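Local coordinates for protein KLLA0B12012p (Kluyveromyces lactis, PDB 6Y3P) that probably binds ATP as an ATP-grasp enzyme of the tubulin-tyrosine ligase family, being the C-terminal domain of Pby1, a direct partner of the mRNA decapping enzyme Dcp2, at residues Thr13-Glu16 / Thr17-Ile20; Gln57-Met60 / Asp61-Met64; Ile75-Lys78 / Ala79-Lys83; Ile373-Arg376 / Pro377-Leu381. All coordinates share one frame; numbering follows the deposited sequence.

In the fold
All four contacts are local turns met one after another along the chain; none nests in or crosses another. Contact 1 turns the chain between strand 8-12 of the parallel sheet and helix 21-31. Contact 2 starts helix 60-65, after strand 48-52 of the same sheet; contacts 1 and 2 touch where Thr13 OG1 meets Gln57 OE1, a probable hydrogen bond. Contact 3 is the short helix leading from strand 69-71 towards helix 83-95, and its Ile75 packs on Met60, Leu63 and Met64 of contact 2. Contact 4, far later in sequence, lies at the C-terminal end of helix 357-375, about 8 Å from contact 2 at the nearest atoms; its Phe379 returns to strands 8-12 and 48-52.

Contact 1: Thr13-Glu16 / Thr17-Ile20; sequences TIPE and TEYI
Glu18 lays its carboxylate against both Ile14 and Pro15, dividing its two oxygens between them. The side chains of Ile14 and Glu18 cross at about a right angle, and OE1 of Glu18 rests 3.4 Å from CG1 of Ile14. Towards Pro15 the approach is slanting, with Glu18 OE2 3.3 Å from the ring carbon CD of Pro15. An extended chain beyond CG (chi2 176°) carries the carboxylate this far back along the turn. These are packing contacts with carbon, and the acid has a further acidic neighbour, Asp54, close to OE2. An alanine at Glu18 would end at CB and so is likely to uncover CG1 of Ile14 and the edge of the Pro15 ring at CD.

Deeper in, two branched aliphatic residues suit the buried side: CD1 of Ile14 meets CD1 of Ile20 at 4.2 Å, again with the side chains nearly perpendicular, and both also touch Tyr52. On the outer side, Thr17 OG1 comes 3.6 Å from CB of Pro15. The backbone is tied by one hydrogen bond, Glu18 N to Pro15 O at 2.9 Å. Proline fits the first position because its own nitrogen need donate nothing. At the centre is a type I beta turn, Pro15 to Glu18, flanked by Ile14 and Ile20, in the loop joining strand 8-12 of the parallel sheet to helix 21-31.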
loop_
_atom_site.group_PDB
_atom_site.type_symbol
_atom_site.label_atom_id
_atom_site.label_comp_id
_atom_site.label_asym_id
_atom_site.label_seq_id
_atom_site.Cartn_x
_atom_site.Cartn_y
_atom_site.Cartn_z
ATOM N N THR A 13 5.315 23.215 -2.346
ATOM C CA THR A 13 6.780 23.141 -2.530
ATOM C C THR A 13 7.227 22.044 -3.507
ATOM O O THR A 13 8.427 21.850 -3.731
ATOM C CB THR A 13 7.501 23.017 -1.178
ATOM O OG1 THR A 13 7.093 21.811 -0.531
ATOM C CG2 THR A 13 7.261 24.220 -0.282
ATOM N N ILE A 14 6.267 21.346 -4.095
ATOM C CA ILE A 14 6.529 20.303 -5.057
ATOM C C ILE A 14 7.054 20.899 -6.361
ATOM O O ILE A 14 6.520 21.911 -6.831
ATOM C CB ILE A 14 5.275 19.409 -5.197
ATOM C CG1 ILE A 14 5.488 18.144 -4.377
ATOM C CG2 ILE A 14 4.874 19.090 -6.649
ATOM C CD1 ILE A 14 4.325 17.673 -3.713
ATOM N N PRO A 15 8.145 20.315 -6.922
ATOM C CA PRO A 15 8.668 20.814 -8.199
ATOM C C PRO A 15 7.586 20.838 -9.268
ATOM O O PRO A 15 6.783 19.903 -9.375
ATOM C CB PRO A 15 9.766 19.803 -8.539
ATOM C CG PRO A 15 10.183 19.256 -7.219
ATOM C CD PRO A 15 8.910 19.138 -6.463
ATOM N N GLU A 16 7.546 21.940 -10.020
ATOM C CA GLU A 16 6.621 22.212 -11.123
ATOM C C GLU A 16 6.734 21.161 -12.234
ATOM O O GLU A 16 5.843 21.067 -13.075
ATOM C CB GLU A 16 6.844 23.636 -11.657
ATOM C CG GLU A 16 6.572 24.707 -10.612
ATOM C CD GLU A 16 6.790 26.142 -11.054
ATOM O OE1 GLU A 16 6.026 26.622 -11.925
ATOM O OE2 GLU A 16 7.693 26.801 -10.492
ATOM N N THR A 17 7.805 20.339 -12.197
ATOM C CA THR A 17 8.018 19.235 -13.124
ATOM C C THR A 17 7.210 18.008 -12.726
ATOM O O THR A 17 7.007 17.134 -13.574
ATOM C CB THR A 17 9.501 18.868 -13.267
ATOM O OG1 THR A 17 10.165 18.928 -12.003
ATOM C CG2 THR A 17 10.207 19.715 -14.301
ATOM N N GLU A 18 6.777 17.914 -11.443
ATOM C CA GLU A 18 5.996 16.770 -10.956
ATOM C C GLU A 18 4.592 16.700 -11.558
ATOM O O GLU A 18 3.902 17.719 -11.706
ATOM C CB GLU A 18 5.946 16.706 -9.420
ATOM C CG GLU A 18 7.051 15.862 -8.803
ATOM C CD GLU A 18 7.111 15.842 -7.283
ATOM O OE1 GLU A 18 6.048 15.714 -6.625
ATOM O OE2 GLU A 18 8.243 15.898 -6.749
ATOM N N TYR A 19 4.190 15.471 -11.907
ATOM C CA TYR A 19 2.911 15.092 -12.514
ATOM C C TYR A 19 1.671 15.700 -11.822
ATOM O O TYR A 19 0.745 16.151 -12.506
ATOM C CB TYR A 19 2.816 13.542 -12.557
ATOM C CG TYR A 19 1.649 13.005 -13.357
ATOM C CD1 TYR A 19 1.680 12.990 -14.749
ATOM C CD2 TYR A 19 0.516 12.497 -12.721
ATOM C CE1 TYR A 19 0.601 12.517 -15.490
ATOM C CE2 TYR A 19 -0.570 12.017 -13.453
ATOM C CZ TYR A 19 -0.518 12.020 -14.838
ATOM O OH TYR A 19 -1.577 11.543 -15.567
ATOM N N ILE A 20 1.674 15.728 -10.472
ATOM C CA ILE A 20 0.542 16.190 -9.646
ATOM C C ILE A 20 0.447 17.722 -9.431
ATOM O O ILE A 20 -0.551 18.167 -8.855
ATOM C CB ILE A 20 0.546 15.427 -8.292
ATOM C CG1 ILE A 20 1.843 15.713 -7.463
ATOM C CG2 ILE A 20 0.380 13.923 -8.558
ATOM C CD1 ILE A 20 1.796 15.284 -5.995
#

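Contact 2: Gln57-Met60 / Asp61-Met64; sequences QLDM and DQLM
Asp59 overlaps the aliphatic start of Gln62, its OD2 lying 3.4 Å from CG of Gln62, while the planes of carboxylate and amide stand 80° apart. The amide end of Gln62 is engaged beyond this pair, where OE1 accepts a hydrogen bond from Asn66 ND2. CG of Asp59 is anti to the backbone N (chi1 -165°), which turns the other oxygen towards the first helical turn: OD1 accepts a weak hydrogen bond from Asp61 N at 3.4 Å. Asp59 is thus the N-cap of helix 60-65, a place that suits a short acidic side chain able to receive an N-H of the first turn. Asp61 OD1 lies 4.1 Å from Asp59 OD1, and the positive end of the helix probably eases this meeting of like charges.

Backbone bonding is slight here: Asp59 O receives only weak bonds from Gln62 N and Leu63 N, whereas Met64 N reaches Met60 O at 3.3 Å with a better angle. Met60, partly exposed, and the buried Leu63 run side by side in the same direction, SD of Met60 3.9 Å from CD2 of Leu63. The flexible thioether chain of Met64 folds back over the first turn, placing its CG 3.3 Å from Met60 O.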
loop_
_atom_site.group_PDB
_atom_site.type_symbol
_atom_site.label_atom_id
_atom_site.label_comp_id
_atom_site.label_asym_id
_atom_site.label_seq_id
_atom_site.Cartn_x
_atom_site.Cartn_y
_atom_site.Cartn_z
ATOM N N GLN A 57 10.440 17.836 2.268
ATOM C CA GLN A 57 10.215 19.301 2.352
ATOM C C GLN A 57 9.310 19.657 3.556
ATOM O O GLN A 57 9.271 20.816 3.990
ATOM C CB GLN A 57 9.598 19.875 1.060
ATOM C CG GLN A 57 10.381 19.622 -0.230
ATOM C CD GLN A 57 9.529 19.724 -1.475
ATOM O OE1 GLN A 57 8.301 19.555 -1.463
ATOM N NE2 GLN A 57 10.165 19.937 -2.601
ATOM N N LEU A 58 8.569 18.674 4.081
ATOM C CA LEU A 58 7.664 18.966 5.199
ATOM C C LEU A 58 8.396 19.135 6.535
ATOM O O LEU A 58 9.509 18.625 6.696
ATOM C CB LEU A 58 6.535 17.933 5.294
ATOM C CG LEU A 58 5.713 17.694 4.030
ATOM C CD1 LEU A 58 4.765 16.543 4.233
ATOM C CD2 LEU A 58 4.941 18.937 3.607
ATOM N N ASP A 59 7.789 19.899 7.460
ATOM C CA ASP A 59 8.368 20.163 8.771
ATOM C C ASP A 59 7.592 19.423 9.843
ATOM O O ASP A 59 6.566 19.910 10.332
ATOM C CB ASP A 59 8.438 21.668 9.060
ATOM C CG ASP A 59 9.338 22.044 10.238
ATOM O OD1 ASP A 59 9.847 21.118 10.932
ATOM O OD2 ASP A 59 9.560 23.253 10.448
ATOM N N MET A 60 8.117 18.247 10.230
ATOM C CA MET A 60 7.491 17.356 11.204
ATOM C C MET A 60 7.459 17.939 12.619
ATOM O O MET A 60 6.514 17.651 13.361
ATOM C CB MET A 60 8.111 15.945 11.167
ATOM C CG MET A 60 7.960 15.236 9.811
ATOM S SD MET A 60 6.241 14.919 9.351
ATOM C CE MET A 60 6.260 15.405 7.684
ATOM N N ASP A 61 8.428 18.797 12.971
ATOM C CA ASP A 61 8.458 19.461 14.283
ATOM C C ASP A 61 7.360 20.532 14.398
ATOM O O ASP A 61 6.752 20.666 15.456
ATOM C CB ASP A 61 9.857 20.037 14.599
ATOM C CG ASP A 61 10.942 18.972 14.715
ATOM O OD1 ASP A 61 11.768 18.864 13.785
ATOM O OD2 ASP A 61 10.946 18.231 15.729
ATOM N N GLN A 62 7.099 21.274 13.307
ATOM C CA GLN A 62 6.055 22.308 13.236
ATOM C C GLN A 62 4.642 21.702 13.099
ATOM O O GLN A 62 3.650 22.394 13.319
ATOM C CB GLN A 62 6.348 23.286 12.090
ATOM C CG GLN A 62 7.187 24.458 12.516
ATOM C CD GLN A 62 6.389 25.726 12.545
ATOM O OE1 GLN A 62 5.547 25.940 13.416
ATOM N NE2 GLN A 62 6.676 26.619 11.616
ATOM N N LEU A 63 4.563 20.418 12.725
ATOM C CA LEU A 63 3.309 19.690 12.570
ATOM C C LEU A 63 2.839 19.183 13.930
ATOM O O LEU A 63 1.634 19.162 14.200
ATOM C CB LEU A 63 3.502 18.527 11.564
ATOM C CG LEU A 63 2.317 17.615 11.238
ATOM C CD1 LEU A 63 1.203 18.363 10.496
ATOM C CD2 LEU A 63 2.780 16.452 10.399
ATOM N N MET A 64 3.789 18.756 14.779
ATOM C CA MET A 64 3.460 18.243 16.107
ATOM C C MET A 64 3.407 19.327 17.181
ATOM O O MET A 64 2.895 19.062 18.267
ATOM C CB MET A 64 4.386 17.093 16.518
ATOM C CG MET A 64 5.835 17.464 16.555
ATOM S SD MET A 64 6.795 16.074 17.150
ATOM C CE MET A 64 8.285 16.282 16.200
#

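Contact 3: Ile75-Lys78 / Ala79-Lys83; sequences IYRK and AIIRK
The carbonyl oxygen of Arg77 grips two successive amides, Ile80 N and Ile81 N, each at 3.0 Å, the first standing above the carbonyl plane and the second lying in it. This is a single-turn helix, 78-81, with Arg77 at its N-cap; Arg82 N closes it on Lys78 O at 3.1 Å, and Arg82 in turn is N-cap to helix 83-95. The piece connects the parallel sheet, after strand 69-71, with that longer helix.

Among the side chains, Arg77 and Ile81 make the main pair. Arg77 bends at chi2 (-104°), bringing its guanidinium alongside the turn, where CD1 of Ile81 lies 3.5 Å above one face, offset toward the rim. The same methyl touches the Arg77 chain at CG, 3.7 Å away. A flat, buried cation suits this place: Arg77 forms a salt bridge with Glu327 and a cation-pi contact with Tyr55. A leucine at Arg77 would probably cost the carboxylate of Glu327 this salt bridge and leave Ile81 CD1 without the flat face it rests on. Towards solvent, Lys78 and Arg82 bring like charges near each other, NZ of Lys78 3.8 Å from NH1 of Arg82, although Lys78 also has a cation-pi partner in Tyr85. Ile81 presses back on the turn itself, its CG1 only 3.2 Å from the Arg77 O that accepts both amides.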
loop_
_atom_site.group_PDB
_atom_site.type_symbol
_atom_site.label_atom_id
_atom_site.label_comp_id
_atom_site.label_asym_id
_atom_site.label_seq_id
_atom_site.Cartn_x
_atom_site.Cartn_y
_atom_site.Cartn_z
ATOM N N ILE A 75 2.999 11.662 11.031
ATOM C CA ILE A 75 4.302 11.509 11.666
ATOM C C ILE A 75 4.631 10.035 11.932
ATOM O O ILE A 75 5.698 9.573 11.525
ATOM C CB ILE A 75 4.395 12.407 12.920
ATOM C CG1 ILE A 75 4.486 13.889 12.495
ATOM C CG2 ILE A 75 5.604 12.033 13.791
ATOM C CD1 ILE A 75 4.405 14.909 13.612
ATOM N N TYR A 76 3.719 9.307 12.607
ATOM C CA TYR A 76 3.905 7.905 12.984
ATOM C C TYR A 76 3.116 6.997 12.063
ATOM O O TYR A 76 1.926 6.787 12.275
ATOM C CB TYR A 76 3.512 7.669 14.464
ATOM C CG TYR A 76 4.338 8.449 15.463
ATOM C CD1 TYR A 76 5.651 8.084 15.750
ATOM C CD2 TYR A 76 3.824 9.576 16.092
ATOM C CE1 TYR A 76 6.430 8.819 16.635
ATOM C CE2 TYR A 76 4.582 10.303 17.000
ATOM C CZ TYR A 76 5.886 9.917 17.277
ATOM O OH TYR A 76 6.643 10.621 18.182
ATOM N N ARG A 77 3.760 6.467 11.035
ATOM C CA ARG A 77 3.047 5.605 10.121
ATOM C C ARG A 77 3.838 4.326 9.748
ATOM O O ARG A 77 3.405 3.576 8.879
ATOM C CB ARG A 77 2.569 6.416 8.899
ATOM C CG ARG A 77 3.624 6.815 7.902
ATOM C CD ARG A 77 4.032 8.273 7.978
ATOM N NE ARG A 77 5.364 8.397 7.377
ATOM C CZ ARG A 77 5.598 8.780 6.128
ATOM N NH1 ARG A 77 6.840 8.798 5.655
ATOM N NH2 ARG A 77 4.599 9.163 5.346
ATOM N N LYS A 78 4.951 4.061 10.449
ATOM C CA LYS A 78 5.850 2.903 10.276
ATOM C C LYS A 78 5.119 1.565 10.410
ATOM O O LYS A 78 5.438 0.617 9.693
ATOM C CB LYS A 78 7.021 3.006 11.278
ATOM C CG LYS A 78 7.704 1.704 11.670
ATOM C CD LYS A 78 9.082 1.965 12.220
ATOM C CE LYS A 78 9.746 0.681 12.614
ATOM N NZ LYS A 78 11.183 0.872 12.940
ATOM N N ALA A 79 4.112 1.514 11.309
ATOM C CA ALA A 79 3.250 0.359 11.581
ATOM C C ALA A 79 2.440 -0.087 10.344
ATOM O O ALA A 79 1.932 -1.204 10.345
ATOM C CB ALA A 79 2.317 0.672 12.750
ATOM N N ILE A 80 2.310 0.767 9.295
ATOM C CA ILE A 80 1.584 0.376 8.079
ATOM C C ILE A 80 2.461 0.494 6.822
ATOM O O ILE A 80 2.329 -0.341 5.940
ATOM C CB ILE A 80 0.173 1.045 7.894
ATOM C CG1 ILE A 80 0.245 2.511 7.395
ATOM C CG2 ILE A 80 -0.671 0.933 9.170
ATOM C CD1 ILE A 80 -1.029 3.039 6.789
ATOM N N ILE A 81 3.373 1.481 6.736
ATOM C CA ILE A 81 4.209 1.629 5.524
ATOM C C ILE A 81 5.426 0.684 5.526
ATOM O O ILE A 81 6.043 0.499 4.477
ATOM C CB ILE A 81 4.595 3.095 5.180
ATOM C CG1 ILE A 81 5.370 3.793 6.332
ATOM C CG2 ILE A 81 3.355 3.881 4.747
ATOM C CD1 ILE A 81 6.228 5.018 5.917
ATOM N N ARG A 82 5.726 0.032 6.658
ATOM C CA ARG A 82 6.817 -0.942 6.701
ATOM C C ARG A 82 6.211 -2.334 6.714
ATOM O O ARG A 82 5.520 -2.685 7.667
ATOM C CB ARG A 82 7.752 -0.712 7.904
ATOM C CG ARG A 82 8.584 0.570 7.812
ATOM C CD ARG A 82 9.905 0.382 7.075
ATOM N NE ARG A 82 10.799 -0.567 7.749
ATOM C CZ ARG A 82 11.624 -0.256 8.748
ATOM N NH1 ARG A 82 11.675 0.986 9.217
ATOM N NH2 ARG A 82 12.399 -1.187 9.287
ATOM N N LYS A 83 6.452 -3.118 5.643
ATOM C CA LYS A 83 5.898 -4.468 5.453
ATOM C C LYS A 83 6.246 -5.445 6.602
ATOM O O LYS A 83 5.437 -6.328 6.878
ATOM C CB LYS A 83 6.259 -5.040 4.052
ATOM C CG LYS A 83 5.575 -6.368 3.623
ATOM C CD LYS A 83 4.089 -6.539 4.031
ATOM C CE LYS A 83 3.602 -7.980 4.055
ATOM N NZ LYS A 83 3.309 -8.516 2.686
#

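Contact 4: Ile373-Arg376 / Pro377-Leu381; sequences ICVR and PMFNL
Val375 and Phe379 form the close-packed side of the C-terminal end of helix 357-375, where the chain leaves through a Schellman motif from Arg376 to Leu381. Their side chains run alongside each other in one direction, CG1 of Val375 3.9 Å from CE1 of Phe379. The Phe379 ring also turns its edge, in plane, to the carbonyl of Val375, with CD1 3.3 Å from that oxygen. The same oxygen accepts Met378 N at 3.1 Å. A large aromatic suits this buried position, since the ring goes on to pack against Ile10 and Phe50 of the parallel sheet.

The 6→1 bond from Leu381 N to Arg376 O (3.1 Å) encloses a weak 5→2 bond from Asn380 N to Pro377 O. Phe379 N also donates to Arg376 O, from the opposite face of the carbonyl plane to Leu381 N. Asn380 takes the left-handed conformation (phi 62°) that asparagine tolerates well. Pro377, lacking an N-H, instead places CG 3.2 Å from Ile373 O.

The outer side is more open to solvent: Arg376 and Leu381, both partly exposed, cross nearly at right angles. Hydrogen bonds to Pro382 O and His31 O fix the guanidinium of Arg376, and Leu381 CB sits over one of its faces, 3.6 Å from NH2.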
loop_
_atom_site.group_PDB
_atom_site.type_symbol
_atom_site.label_atom_id
_atom_site.label_comp_id
_atom_site.label_asym_id
_atom_site.label_seq_id
_atom_site.Cartn_x
_atom_site.Cartn_y
_atom_site.Cartn_z
ATOM N N ILE A 373 -12.739 17.755 -0.046
ATOM C CA ILE A 373 -13.288 17.001 1.097
ATOM C C ILE A 373 -12.382 17.034 2.336
ATOM O O ILE A 373 -12.880 17.133 3.463
ATOM C CB ILE A 373 -13.646 15.543 0.643
ATOM C CG1 ILE A 373 -14.780 15.583 -0.414
ATOM C CG2 ILE A 373 -14.010 14.610 1.841
ATOM C CD1 ILE A 373 -14.944 14.358 -1.248
ATOM N N CYS A 374 -11.072 16.921 2.133
ATOM C CA CYS A 374 -10.105 16.875 3.233
ATOM C C CYS A 374 -9.451 18.232 3.540
ATOM O O CYS A 374 -9.279 18.578 4.718
ATOM C CB CYS A 374 -9.056 15.797 2.962
ATOM S SG CYS A 374 -9.742 14.163 2.557
ATOM N N VAL A 375 -9.054 18.984 2.478
ATOM C CA VAL A 375 -8.347 20.252 2.638
ATOM C C VAL A 375 -9.301 21.369 3.044
ATOM O O VAL A 375 -8.956 22.109 3.944
ATOM C CB VAL A 375 -7.463 20.613 1.402
ATOM C CG1 VAL A 375 -6.782 21.989 1.555
ATOM C CG2 VAL A 375 -6.425 19.521 1.145
ATOM N N ARG A 376 -10.467 21.520 2.388
ATOM C CA ARG A 376 -11.431 22.590 2.722
ATOM C C ARG A 376 -11.743 22.668 4.244
ATOM O O ARG A 376 -11.580 23.754 4.806
ATOM C CB ARG A 376 -12.731 22.465 1.891
ATOM C CG ARG A 376 -12.706 23.141 0.522
ATOM C CD ARG A 376 -14.027 22.926 -0.216
ATOM N NE ARG A 376 -15.168 23.453 0.543
ATOM C CZ ARG A 376 -15.661 24.681 0.415
ATOM N NH1 ARG A 376 -15.146 25.524 -0.470
ATOM N NH2 ARG A 376 -16.681 25.070 1.162
ATOM N N PRO A 377 -12.068 21.532 4.945
ATOM C CA PRO A 377 -12.359 21.598 6.390
ATOM C C PRO A 377 -11.235 22.086 7.324
ATOM O O PRO A 377 -11.534 22.562 8.420
ATOM C CB PRO A 377 -12.764 20.160 6.719
ATOM C CG PRO A 377 -13.281 19.630 5.470
ATOM C CD PRO A 377 -12.338 20.167 4.450
ATOM N N MET A 378 -9.964 22.008 6.906
ATOM C CA MET A 378 -8.896 22.507 7.770
ATOM C C MET A 378 -8.769 24.030 7.639
ATOM O O MET A 378 -8.079 24.656 8.436
ATOM C CB MET A 378 -7.547 21.751 7.625
ATOM C CG MET A 378 -7.247 21.172 6.252
ATOM S SD MET A 378 -5.784 20.098 6.125
ATOM C CE MET A 378 -6.184 18.828 7.439
ATOM N N PHE A 379 -9.519 24.624 6.692
ATOM C CA PHE A 379 -9.595 26.067 6.468
ATOM C C PHE A 379 -10.973 26.573 6.924
ATOM O O PHE A 379 -11.389 27.669 6.546
ATOM C CB PHE A 379 -9.353 26.369 4.980
ATOM C CG PHE A 379 -7.902 26.249 4.599
ATOM C CD1 PHE A 379 -7.352 25.019 4.271
ATOM C CD2 PHE A 379 -7.078 27.364 4.576
ATOM C CE1 PHE A 379 -6.003 24.910 3.950
ATOM C CE2 PHE A 379 -5.721 27.248 4.272
ATOM C CZ PHE A 379 -5.196 26.025 3.955
ATOM N N ASN A 380 -11.675 25.747 7.735
ATOM C CA ASN A 380 -13.011 25.970 8.297
ATOM C C ASN A 380 -14.122 26.096 7.212
ATOM O O ASN A 380 -15.214 26.608 7.486
ATOM C CB ASN A 380 -13.027 27.153 9.295
ATOM C CG ASN A 380 -14.249 27.187 10.197
ATOM O OD1 ASN A 380 -14.716 26.156 10.704
ATOM N ND2 ASN A 380 -14.822 28.376 10.384
ATOM N N LEU A 381 -13.855 25.564 6.003
ATOM C CA LEU A 381 -14.797 25.536 4.878
ATOM C C LEU A 381 -15.516 24.175 4.841
ATOM O O LEU A 381 -14.857 23.150 5.017
ATOM C CB LEU A 381 -14.082 25.806 3.542
ATOM C CG LEU A 381 -13.278 27.111 3.459
ATOM C CD1 LEU A 381 -12.409 27.160 2.205
ATOM C CD2 LEU A 381 -14.195 28.322 3.511
#